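Local structure of transcriptional regulator, MarR family (Neisseria meningitidis serogroup B, 3G3Z) at residues 37-40 / 41-45; 60-63 / 64-68; 115-119 / 120-124. The protein probably binds DNA and regulates transcription as a dimeric winged helix-turn-helix protein of the MarR family. All coordinates share one frame; numbering follows the deposited sequence.

In the fold
The three contacts are local, each within one continuous run of chain. Contacts 1 and 2 belong to the winged helix-turn-helix part, on helices 31-43 and 59-71, with centres 15 Å apart; contact 3 spans the corner between helices 93-117 and 119-142, about 34 Å from contact 2, centre to centre. Contact 1 places a helix end close to the interior, against helix 93-117 and the wing strand 89-91, with helix 48-55 meeting Thr-39 and Glu-43, and mixes a CH-pi contact with a charged cluster. Contact 2 is regular helix with one apolar side and another exposed. Contact 3 has a mostly exposed turn, yet its arginine-phenylalanine stack meets the second subunit, which also brushes contact 1.

Contact 1. Residues 37-40 / 41-45; sequences LYTL and ATEGS
Ala-41 opens the last turn of helix 31-43 with its N bonded to Leu-37 O, and its CB packs against that same oxygen at 3.3 Å. Thr-42 follows with a double grip on Tyr-38 O: OG1 donates at 2.6 Å and the backbone N at 3.1 Å, from opposite faces of the carbonyl plane. With chi1 at 57°, OG1 lies between its own N and carbonyl carbon, while CG2 is carried over one face of the Tyr-38 ring, 3.8 Å from the centroid, a CH-pi contact. Phe-34 stacks on the same tyrosine. Glu-43 N bonds to Thr-39 O at 2.8 Å; its extended side chain passes obliquely over Thr-39, OE2 coming 3.5 Å from CG2. Gly-44, with a phi of 83°, breaks the helical run. Its N still reaches Leu-40 O in a weak bond, and its own O turns back to receive a CA-H...O contact from Leu-40. Beyond the segments, Arg-46, Lys-54 and His-50 hold the carboxylate of Glu-43. The salt bridges from Arg-46 and Lys-54 probably keep Glu-43 ionised; with His-50, Lys-54 ties the end of this helix to helix 48-55, whereas the hydroxyl of Thr-42 is spent on its own helix.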
# COMPACT_ATOMS: atom_id res chain seq x y z
N LEU A 37 6.89 -2.41 -16.97
CA LEU A 37 7.52 -3.62 -17.51
C LEU A 37 6.63 -4.87 -17.41
O LEU A 37 6.48 -5.62 -18.39
CB LEU A 37 8.87 -3.87 -16.81
CG LEU A 37 9.94 -2.78 -16.98
CD1 LEU A 37 11.06 -2.97 -15.97
CD2 LEU A 37 10.48 -2.75 -18.41
N TYR A 38 6.04 -5.08 -16.24
CA TYR A 38 5.22 -6.26 -16.04
C TYR A 38 3.88 -6.21 -16.78
O TYR A 38 3.44 -7.23 -17.32
CB TYR A 38 5.01 -6.53 -14.56
CG TYR A 38 4.38 -7.87 -14.28
CD1 TYR A 38 5.12 -9.05 -14.36
CD2 TYR A 38 3.03 -7.96 -13.94
CE1 TYR A 38 4.53 -10.29 -14.11
CE2 TYR A 38 2.43 -9.19 -13.69
CZ TYR A 38 3.18 -10.35 -13.77
OH TYR A 38 2.59 -11.56 -13.52
N THR A 39 3.24 -5.03 -16.82
CA THR A 39 2.02 -4.86 -17.62
C THR A 39 2.29 -5.16 -19.10
O THR A 39 1.53 -5.88 -19.75
CB THR A 39 1.39 -3.43 -17.47
OG1 THR A 39 1.22 -3.12 -16.08
CG2 THR A 39 0.03 -3.36 -18.14
N LEU A 40 3.38 -4.62 -19.62
CA LEU A 40 3.69 -4.77 -21.03
C LEU A 40 4.07 -6.20 -21.40
O LEU A 40 3.76 -6.67 -22.49
CB LEU A 40 4.77 -3.77 -21.47
CG LEU A 40 4.39 -2.28 -21.48
CD1 LEU A 40 5.54 -1.45 -22.02
CD2 LEU A 40 3.13 -2.02 -22.30
N ALA A 41 4.74 -6.88 -20.48
CA ALA A 41 5.20 -8.25 -20.71
C ALA A 41 4.07 -9.28 -20.68
O ALA A 41 4.12 -10.30 -21.37
CB ALA A 41 6.29 -8.63 -19.72
N THR A 42 3.03 -8.99 -19.89
CA THR A 42 1.95 -9.93 -19.65
C THR A 42 0.64 -9.58 -20.36
O THR A 42 -0.22 -10.44 -20.53
CB THR A 42 1.66 -10.06 -18.13
OG1 THR A 42 1.36 -8.77 -17.60
CG2 THR A 42 2.86 -10.65 -17.39
N GLU A 43 0.47 -8.31 -20.74
CA GLU A 43 -0.76 -7.89 -21.42
C GLU A 43 -0.51 -7.49 -22.86
O GLU A 43 -1.45 -7.39 -23.65
CB GLU A 43 -1.45 -6.73 -20.68
CG GLU A 43 -1.90 -7.09 -19.28
CD GLU A 43 -2.84 -6.07 -18.66
OE1 GLU A 43 -3.48 -6.41 -17.64
OE2 GLU A 43 -2.96 -4.94 -19.19
N GLY A 44 0.76 -7.26 -23.19
CA GLY A 44 1.13 -6.72 -24.49
C GLY A 44 1.00 -5.22 -24.48
O GLY A 44 1.16 -4.57 -23.44
N SER A 45 0.70 -4.65 -25.64
CA SER A 45 0.65 -3.21 -25.81
C SER A 45 -0.42 -2.55 -24.96
O SER A 45 -1.54 -3.04 -24.87
CB SER A 45 0.45 -2.87 -27.28
OG SER A 45 1.55 -3.34 -28.03

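Contact 2. Residues 60-63 / 64-68; sequences QTVS and GVCKT
Cys-66 lies one helical turn beyond Val-62, and the two share both a backbone bond and a side-chain contact on helix 59-71, the second helix of the helix-turn-helix. By analogy with other winged helix proteins of the MarR family, this is the recognition helix, consistent with a role in DNA binding. The first shell is regular alpha-helix: Cys-66 N donates to Val-62 O at 2.9 Å and Lys-67 N to Ser-63 O at 2.9 Å, while Gly-64 and Val-65 are bonded in the same way to Gln-60 and Thr-61. Beside the first of these bonds, SG leans back along the helix, 3.3 Å from Val-62 O, and meets the CG1 methyl of Val-62 at 4.1 Å. A chi1 of -69°, which sets SG opposite the carbonyl carbon, gives it this backward direction. Val-65 uses its CG2 branch similarly, 3.5 Å from Thr-61 O.

Outside the two segments, the apolar side is held by two helices. Gln-48, at the start of helix 48-55, packs on Val-62 and Cys-66, while Val-65 rests on Asn-32, Leu-33 and Val-36 of helix 31-43. The hydroxyl of Ser-63 bonds mainly to Lys-59 O one turn back, with a weak bond from Gln-48 NE2 of helix 48-55. Lys-67 begins like Val-65 and Cys-66, its CB 3.6 Å from Ser-63 O, but from there the fully extended chain carries NZ away from the preceding turn.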
# COMPACT_ATOMS: atom_id res chain seq x y z
N GLN A 60 2.30 11.57 -14.34
CA GLN A 60 3.67 12.11 -14.35
C GLN A 60 4.67 11.00 -14.05
O GLN A 60 5.68 10.87 -14.75
CB GLN A 60 3.84 13.21 -13.30
CG GLN A 60 2.76 14.30 -13.28
CD GLN A 60 1.53 13.91 -12.45
OE1 GLN A 60 0.73 13.06 -12.86
NE2 GLN A 60 1.37 14.56 -11.30
N THR A 61 4.37 10.24 -13.00
CA THR A 61 5.20 9.11 -12.56
C THR A 61 5.39 8.13 -13.70
O THR A 61 6.50 7.69 -13.96
CB THR A 61 4.54 8.43 -11.34
OG1 THR A 61 4.48 9.37 -10.26
CG2 THR A 61 5.30 7.17 -10.90
N VAL A 62 4.30 7.81 -14.40
CA VAL A 62 4.34 6.83 -15.48
C VAL A 62 5.16 7.32 -16.67
O VAL A 62 6.03 6.59 -17.17
CB VAL A 62 2.92 6.42 -15.93
CG1 VAL A 62 2.97 5.51 -17.15
CG2 VAL A 62 2.19 5.73 -14.79
N SER A 63 4.91 8.56 -17.10
CA SER A 63 5.67 9.16 -18.20
C SER A 63 7.16 9.17 -17.92
O SER A 63 7.96 8.90 -18.82
CB SER A 63 5.20 10.58 -18.49
OG SER A 63 3.84 10.58 -18.87
N GLY A 64 7.52 9.48 -16.68
CA GLY A 64 8.92 9.56 -16.28
C GLY A 64 9.61 8.22 -16.46
O GLY A 64 10.67 8.12 -17.08
N VAL A 65 8.99 7.18 -15.94
CA VAL A 65 9.53 5.84 -16.04
C VAL A 65 9.62 5.41 -17.51
O VAL A 65 10.63 4.83 -17.94
CB VAL A 65 8.71 4.86 -15.18
CG1 VAL A 65 9.13 3.42 -15.43
CG2 VAL A 65 8.89 5.21 -13.71
N CYS A 66 8.59 5.72 -18.28
CA CYS A 66 8.61 5.39 -19.71
C CYS A 66 9.75 6.07 -20.47
O CYS A 66 10.38 5.43 -21.32
CB CYS A 66 7.26 5.70 -20.35
SG CYS A 66 6.01 4.55 -19.74
N LYS A 67 10.03 7.33 -20.14
CA LYS A 67 11.15 8.05 -20.75
C LYS A 67 12.47 7.31 -20.50
O LYS A 67 13.27 7.14 -21.42
CB LYS A 67 11.22 9.50 -20.24
CG LYS A 67 12.25 10.38 -20.95
CD LYS A 67 12.01 11.88 -20.67
CE LYS A 67 13.09 12.74 -21.32
NZ LYS A 67 12.82 14.22 -21.22
N THR A 68 12.68 6.86 -19.26
CA THR A 68 13.91 6.14 -18.90
C THR A 68 14.04 4.82 -19.64
O THR A 68 15.11 4.51 -20.19
CB THR A 68 14.05 5.90 -17.37
OG1 THR A 68 13.92 7.14 -16.68
CG2 THR A 68 15.43 5.31 -17.03

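Contact 3. Residues 115-119 / 120-124; sequences ATFGD and KRTTR
Arg-121 folds back over Phe-117 across the corner where helix 93-117 gives way to helix 119-142. Its CB passes beside the carbonyl oxygens of Phe-117 and Gly-118, at 3.5 and 3.7 Å respectively. CG stands over CE2 of the Phe-117 ring, and CD over its middle, 3.8 Å from the centroid, in a CH-pi contact. Because the chain is extended from CG onward, the guanidinium continues across the same face: NE stands over CE1, and CZ is 4.4 Å from the ring centroid, off-centre. The two planes are within 2° of parallel, a flat cation-pi stack. At the tip, NH1 adds a weak bond to Phe-117 O, whereas NE and NH2 have partners elsewhere.

The turn beneath is tied by threonines. Gly-118, with a positive phi of 90°, ends one helix and occupies the N-cap position of the next; its O receives both N and OG1 of Thr-122, the hydroxyl at 2.6 Å and well above the carbonyl plane. That hydroxyl also sits at the edge of the Phe-117 ring. Asp-119 O is likewise gripped by Thr-123, through OG1 at 2.9 Å and through N.

The stack faces the dimer partner. Arg-121 NE forms a salt bridge with Asp-128 of the second subunit, which Arg-124 also engages, and Ala-131 of that subunit packs on Arg-121. Phe-117 and Thr-116, from the end of helix 93-117, touch Asp-128 and Val-135 of the second subunit, so the corner joins two helices of one chain to helix 119-142 of the other, with Gln-5 of its helix 5-25 against Thr-122.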
# COMPACT_ATOMS: atom_id res chain seq x y z
N ALA A 115 -0.43 -21.18 -3.66
CA ALA A 115 -0.46 -22.61 -3.36
C ALA A 115 -0.82 -22.81 -1.89
O ALA A 115 -1.57 -23.72 -1.56
CB ALA A 115 0.88 -23.26 -3.67
N THR A 116 -0.30 -21.96 -1.01
CA THR A 116 -0.64 -22.02 0.40
C THR A 116 -2.01 -21.38 0.64
O THR A 116 -2.82 -21.91 1.40
CB THR A 116 0.42 -21.34 1.29
OG1 THR A 116 1.64 -22.09 1.25
CG2 THR A 116 -0.04 -21.25 2.74
N PHE A 117 -2.27 -20.25 -0.01
CA PHE A 117 -3.47 -19.49 0.29
C PHE A 117 -4.75 -20.19 -0.16
O PHE A 117 -5.73 -20.19 0.56
CB PHE A 117 -3.39 -18.06 -0.23
CG PHE A 117 -4.23 -17.10 0.55
CD1 PHE A 117 -3.92 -16.82 1.89
CD2 PHE A 117 -5.35 -16.52 -0.01
CE1 PHE A 117 -4.70 -15.97 2.64
CE2 PHE A 117 -6.15 -15.65 0.73
CZ PHE A 117 -5.82 -15.37 2.06
N GLY A 118 -4.73 -20.80 -1.35
CA GLY A 118 -5.90 -21.51 -1.86
C GLY A 118 -6.77 -20.57 -2.67
O GLY A 118 -6.93 -19.40 -2.31
N ASP A 119 -7.35 -21.09 -3.75
CA ASP A 119 -8.04 -20.23 -4.71
C ASP A 119 -9.46 -19.79 -4.31
O ASP A 119 -9.87 -18.68 -4.66
CB ASP A 119 -8.02 -20.84 -6.12
CG ASP A 119 -8.71 -22.18 -6.18
OD1 ASP A 119 -8.91 -22.80 -5.12
OD2 ASP A 119 -9.05 -22.61 -7.31
N LYS A 120 -10.22 -20.64 -3.60
CA LYS A 120 -11.53 -20.21 -3.10
C LYS A 120 -11.32 -19.09 -2.06
O LYS A 120 -12.01 -18.07 -2.09
CB LYS A 120 -12.34 -21.37 -2.50
CG LYS A 120 -12.38 -22.67 -3.35
CD LYS A 120 -13.28 -22.52 -4.57
CE LYS A 120 -13.74 -23.88 -5.11
NZ LYS A 120 -12.80 -24.46 -6.10
N ARG A 121 -10.35 -19.28 -1.18
CA ARG A 121 -9.98 -18.28 -0.19
C ARG A 121 -9.42 -17.00 -0.83
O ARG A 121 -9.62 -15.90 -0.31
CB ARG A 121 -8.94 -18.89 0.73
CG ARG A 121 -8.62 -18.14 1.98
CD ARG A 121 -7.44 -18.88 2.56
NE ARG A 121 -7.11 -18.52 3.92
CZ ARG A 121 -6.06 -19.03 4.56
NH1 ARG A 121 -5.26 -19.91 3.96
NH2 ARG A 121 -5.82 -18.66 5.81
N THR A 122 -8.73 -17.15 -1.96
CA THR A 122 -8.22 -16.01 -2.73
C THR A 122 -9.37 -15.19 -3.33
O THR A 122 -9.36 -13.96 -3.27
CB THR A 122 -7.26 -16.48 -3.86
OG1 THR A 122 -6.13 -17.15 -3.28
CG2 THR A 122 -6.77 -15.29 -4.68
N THR A 123 -10.36 -15.88 -3.88
CA THR A 123 -11.59 -15.26 -4.37
C THR A 123 -12.30 -14.52 -3.24
O THR A 123 -12.84 -13.43 -3.44
CB THR A 123 -12.55 -16.32 -4.90
OG1 THR A 123 -11.91 -17.08 -5.93
CG2 THR A 123 -13.84 -15.69 -5.43
N ARG A 124 -12.31 -15.12 -2.06
CA ARG A 124 -12.99 -14.52 -0.92
C ARG A 124 -12.28 -13.23 -0.50
O ARG A 124 -12.92 -12.20 -0.22
CB ARG A 124 -13.09 -15.50 0.25
CG ARG A 124 -13.74 -14.91 1.46
CD ARG A 124 -13.97 -15.96 2.49
NE ARG A 124 -12.74 -16.33 3.19
CZ ARG A 124 -12.62 -17.41 3.95
NH1 ARG A 124 -13.63 -18.24 4.11
NH2 ARG A 124 -11.47 -17.66 4.56